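Local coordinates for MmcQ/YjbR family DNA-binding protein (Pseudomonas syringae pv. tomato, PDB 3H9X) that is of unknown function but adopts a "double wing" fold and probably binds DNA, at residues Met44-Ala48 with Glu49-Ile53; Lys103-His106 with Ser107-Asp111. All blocks are in the same frame, centred on the assembly; numbering follows the deposited sequence.

Interaction 1. Residues Met44-Ala48 with Glu49-Ile53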
loop_
_atom_site.group_PDB
_atom_site.type_symbol
_atom_site.label_atom_id
_atom_site.label_comp_id
_atom_site.label_asym_id
_atom_site.label_seq_id
_atom_site.Cartn_x
_atom_site.Cartn_y
_atom_site.Cartn_z
HETATM N N MSE A 44 -4.637 4.668 -0.155
HETATM C CA MSE A 44 -5.970 5.042 0.307
HETATM C C MSE A 44 -5.954 5.820 1.599
HETATM O O MSE A 44 -5.070 5.659 2.427
HETATM C CB MSE A 44 -6.826 3.811 0.556
HETATM C CG MSE A 44 -7.108 2.954 -0.645
HETATM SE SE MSE A 44 -8.103 1.351 -0.111
HETATM C CE MSE A 44 -6.618 0.245 0.428
ATOM N N ASP A 45 -6.975 6.645 1.765
ATOM C CA ASP A 45 -7.174 7.434 2.967
ATOM C C ASP A 45 -8.419 6.818 3.598
ATOM O O ASP A 45 -9.514 6.983 3.068
ATOM C CB ASP A 45 -7.456 8.882 2.594
ATOM C CG ASP A 45 -7.865 9.715 3.783
ATOM O OD1 ASP A 45 -7.030 9.867 4.706
ATOM O OD2 ASP A 45 -9.013 10.218 3.790
ATOM N N ILE A 46 -8.262 6.114 4.716
ATOM C CA ILE A 46 -9.407 5.451 5.344
ATOM C C ILE A 46 -9.591 5.714 6.833
ATOM O O ILE A 46 -8.686 6.213 7.508
ATOM C CB ILE A 46 -9.325 3.910 5.176
ATOM C CG1 ILE A 46 -8.065 3.383 5.872
ATOM C CG2 ILE A 46 -9.316 3.549 3.704
ATOM C CD1 ILE A 46 -8.007 1.879 6.018
ATOM N N PRO A 47 -10.786 5.388 7.365
ATOM C CA PRO A 47 -11.074 5.584 8.787
ATOM C C PRO A 47 -10.216 4.594 9.593
ATOM O O PRO A 47 -10.229 3.398 9.323
ATOM C CB PRO A 47 -12.564 5.260 8.880
ATOM C CG PRO A 47 -13.080 5.646 7.533
ATOM C CD PRO A 47 -12.029 5.077 6.629
ATOM N N ALA A 48 -9.467 5.092 10.569
ATOM C CA ALA A 48 -8.610 4.239 11.374
ATOM C C ALA A 48 -9.297 2.928 11.777
ATOM O O ALA A 48 -8.685 1.851 11.711
ATOM C CB ALA A 48 -8.143 4.997 12.611
ATOM N N GLU A 49 -10.572 3.022 12.163
ATOM C CA GLU A 49 -11.367 1.861 12.601
ATOM C C GLU A 49 -11.365 0.672 11.619
ATOM O O GLU A 49 -11.186 -0.466 12.045
ATOM C CB GLU A 49 -12.818 2.294 12.885
ATOM C CG GLU A 49 -13.595 2.732 11.638
ATOM C CD GLU A 49 -15.110 2.462 11.736
ATOM O OE1 GLU A 49 -15.503 1.305 12.081
ATOM O OE2 GLU A 49 -15.909 3.398 11.436
ATOM N N LYS A 50 -11.562 0.941 10.325
ATOM C CA LYS A 50 -11.570 -0.094 9.282
ATOM C C LYS A 50 -10.394 -1.104 9.336
ATOM O O LYS A 50 -10.487 -2.191 8.740
ATOM C CB LYS A 50 -11.594 0.544 7.886
ATOM C CG LYS A 50 -12.923 1.187 7.473
ATOM C CD LYS A 50 -13.928 0.126 7.011
ATOM C CE LYS A 50 -15.285 0.724 6.579
ATOM N NZ LYS A 50 -16.068 1.258 7.742
ATOM N N ILE A 51 -9.286 -0.755 10.003
ATOM C CA ILE A 51 -8.158 -1.697 10.119
ATOM C C ILE A 51 -7.749 -1.953 11.566
ATOM O O ILE A 51 -6.571 -2.227 11.859
ATOM C CB ILE A 51 -6.875 -1.258 9.351
ATOM C CG1 ILE A 51 -6.319 0.049 9.938
ATOM C CG2 ILE A 51 -7.171 -1.179 7.863
ATOM C CD1 ILE A 51 -4.905 0.372 9.445
ATOM N N GLY A 52 -8.718 -1.855 12.471
ATOM C CA GLY A 52 -8.444 -2.141 13.867
ATOM C C GLY A 52 -7.904 -1.035 14.748
ATOM O O GLY A 52 -8.130 -1.041 15.962
ATOM N N ILE A 53 -7.169 -0.093 14.183
ATOM C CA ILE A 53 -6.679 0.961 15.039
ATOM C C ILE A 53 -7.890 1.835 15.413
ATOM O O ILE A 53 -8.738 2.171 14.568
ATOM C CB ILE A 53 -5.544 1.774 14.361
ATOM C CG1 ILE A 53 -5.197 2.988 15.240
ATOM C CG2 ILE A 53 -5.912 2.096 12.923
ATOM C CD1 ILE A 53 -4.628 2.611 16.634
#
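Ile51 N donates to Ala48 O at 3.2 Å, nearly straight at 164°, although the donor stands well above the carbonyl plane of Ala48. This bond belongs to a short 3-10 turn that ends strand 39-47. The preceding i to i+3 bond, from Lys50 N to Pro47 O, is weak and bent to 129°, whereas Gly52 N continues the series by donating to Glu49 O. Gly52 then turns the chain through a positive phi, which lets Ile53 come back beside Ala48.

Apolar groups fill in around the turn. Ile46 and Ile51 cross at about a right angle, with CD1 of Ile46 lying 3.7 Å from CG2 of Ile51; beyond them Ile46 also packs on Tyr28 and Val59. On Pro47, CB faces Glu49 CG at 3.9 Å, while the ring and the Lys50 chain run side by side in the same direction. Ile46 pairs through its backbone with Val59 of strand 58-65 within the sheet, and Ala48, at the start of the turn, bonds to Lys57 just before that strand. With Ile53 CG1 anti to the backbone N (chi1 173°), CG2 is the branch left turned to Ala48, and it reaches the CB methyl at 3.7 Å.

Interaction 2. Residues Lys103-His106 with Ser107-Asp111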
loop_
_atom_site.group_PDB
_atom_site.type_symbol
_atom_site.label_atom_id
_atom_site.label_comp_id
_atom_site.label_asym_id
_atom_site.label_seq_id
_atom_site.Cartn_x
_atom_site.Cartn_y
_atom_site.Cartn_z
ATOM N N LYS A 103 12.806 2.514 4.620
ATOM C CA LYS A 103 13.648 1.524 3.939
ATOM C C LYS A 103 12.882 0.220 3.770
ATOM O O LYS A 103 12.801 -0.309 2.658
ATOM C CB LYS A 103 14.951 1.258 4.709
ATOM C CG LYS A 103 15.995 0.470 3.888
ATOM C CD LYS A 103 17.203 0.029 4.743
ATOM C CE LYS A 103 16.801 -1.114 5.690
ATOM N NZ LYS A 103 17.795 -1.457 6.779
ATOM N N GLU A 104 12.329 -0.292 4.873
ATOM C CA GLU A 104 11.555 -1.541 4.860
ATOM C C GLU A 104 10.363 -1.394 3.908
ATOM O O GLU A 104 9.977 -2.344 3.232
ATOM C CB GLU A 104 11.053 -1.862 6.264
ATOM C CG GLU A 104 10.175 -3.112 6.357
ATOM C CD GLU A 104 10.922 -4.412 6.056
ATOM O OE1 GLU A 104 11.925 -4.714 6.784
ATOM O OE2 GLU A 104 10.497 -5.140 5.103
ATOM N N ILE A 105 9.782 -0.197 3.862
ATOM C CA ILE A 105 8.674 0.051 2.963
ATOM C C ILE A 105 9.148 0.036 1.508
ATOM O O ILE A 105 8.479 -0.533 0.654
ATOM C CB ILE A 105 8.004 1.414 3.243
ATOM C CG1 ILE A 105 7.256 1.371 4.577
ATOM C CG2 ILE A 105 7.052 1.771 2.108
ATOM C CD1 ILE A 105 6.714 2.714 5.023
ATOM N N HIS A 106 10.287 0.660 1.212
ATOM C CA HIS A 106 10.787 0.689 -0.170
ATOM C C HIS A 106 10.986 -0.701 -0.732
ATOM O O HIS A 106 10.686 -0.946 -1.902
ATOM C CB HIS A 106 12.110 1.452 -0.261
ATOM C CG HIS A 106 11.966 2.922 -0.042
ATOM N ND1 HIS A 106 13.014 3.723 0.349
ATOM C CD2 HIS A 106 10.876 3.725 -0.103
ATOM C CE1 HIS A 106 12.577 4.956 0.529
ATOM N NE2 HIS A 106 11.284 4.984 0.262
ATOM N N SER A 107 11.496 -1.609 0.099
ATOM C CA SER A 107 11.733 -2.977 -0.337
ATOM C C SER A 107 10.407 -3.684 -0.600
ATOM O O SER A 107 10.284 -4.422 -1.585
ATOM C CB SER A 107 12.558 -3.739 0.705
ATOM O OG SER A 107 11.908 -3.768 1.958
ATOM N N LEU A 108 9.416 -3.450 0.265
ATOM C CA LEU A 108 8.083 -4.046 0.105
ATOM C C LEU A 108 7.442 -3.518 -1.192
ATOM O O LEU A 108 6.809 -4.279 -1.938
ATOM C CB LEU A 108 7.207 -3.722 1.323
ATOM C CG LEU A 108 7.606 -4.422 2.639
ATOM C CD1 LEU A 108 6.858 -3.820 3.825
ATOM C CD2 LEU A 108 7.318 -5.895 2.541
ATOM N N ILE A 109 7.627 -2.220 -1.458
ATOM C CA ILE A 109 7.127 -1.602 -2.690
ATOM C C ILE A 109 7.788 -2.345 -3.873
ATOM O O ILE A 109 7.149 -2.565 -4.899
ATOM C CB ILE A 109 7.533 -0.095 -2.838
ATOM C CG1 ILE A 109 7.138 0.737 -1.608
ATOM C CG2 ILE A 109 6.890 0.478 -4.102
ATOM C CD1 ILE A 109 5.669 1.058 -1.473
ATOM N N GLU A 110 9.069 -2.700 -3.729
ATOM C CA GLU A 110 9.807 -3.411 -4.775
ATOM C C GLU A 110 9.268 -4.825 -4.942
ATOM O O GLU A 110 9.014 -5.278 -6.054
ATOM C CB GLU A 110 11.308 -3.463 -4.442
ATOM C CG GLU A 110 12.201 -4.162 -5.502
ATOM C CD GLU A 110 12.075 -3.560 -6.909
ATOM O OE1 GLU A 110 12.237 -2.332 -7.057
ATOM O OE2 GLU A 110 11.824 -4.319 -7.871
ATOM N N ASP A 111 9.092 -5.520 -3.829
ATOM C CA ASP A 111 8.569 -6.873 -3.859
ATOM C C ASP A 111 7.216 -6.944 -4.575
ATOM O O ASP A 111 6.998 -7.833 -5.394
ATOM C CB ASP A 111 8.458 -7.403 -2.433
ATOM C CG ASP A 111 9.799 -7.839 -1.878
ATOM O OD1 ASP A 111 10.836 -7.220 -2.221
ATOM O OD2 ASP A 111 9.820 -8.798 -1.082
#
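The carboxylate of Glu104 bends back along its own helix toward Ser107 and Leu108, its OE2 lying 3.9 Å from CG of Leu108 and 3.7 Å from OG of Ser107. Its CB points away from 107-111, but the bend at chi2 (67°) brings the carboxylate back; its other oxygen, OE1, has a long, weak ion pair with Lys77. Of the His106 side chain, only CB touches 107-111; its imidazole, the second flat group, stacks on Tyr9 of helix 3-13.

One flat peptide group takes two donors on the same face: Glu104 O receives Leu108 N at 3.2 Å, tilted from the carbonyl plane, and Ser107 OG at 2.7 Å, 40° out of it. The hydroxyl of Ser107 sits between its backbone N and carbonyl carbon (chi1 59°), the position from which it can reach back to the preceding turn. The helical ladder continues on both sides, with Ser107 N bound to Lys103 O, and Ile109 N to Ile105 O at 2.8 Å. Glu110 N bonds to His106 O, and the ladder runs on with Asp111 N to Ser107 O; the Glu110 carboxylate serves Tyr14 OH and Gln114 NE2.

Along the buried side, CG2 of Ile105 meets CG1 of Ile109 at 3.9 Å, the two side chains crossing obliquely. Ile109 rests on Ile62 and Leu64, and Leu108 on Leu64, all from strand 58-65. Such an apolar stripe beside a polar, partly exposed one is the hallmark of an amphipathic helix packed on a beta-sheet, here helix 102-115 against the antiparallel sheet of this alpha-beta fold.

Interactions 1 and 2 lie on opposite sides of the chain's centre, their centres 21 Å apart and their nearest atoms about 11 Å apart, so they do not touch. Strand 58-65 is their common neighbour. Residues 44-48 approach it within the sheet, through main-chain bonds from Met44 to Val61 and from Ile46 to Val59, whereas residues 103-111 lay apolar side chains on Ile62 and Leu64 further along the same strand. Interaction 1 thus lies where strand 39-47 ends and the connection to strand 58-65 begins, and interaction 2 lies within the C-terminal helix, whose apolar side rests on the sheet. Neither contact by itself locates the surface that would meet DNA.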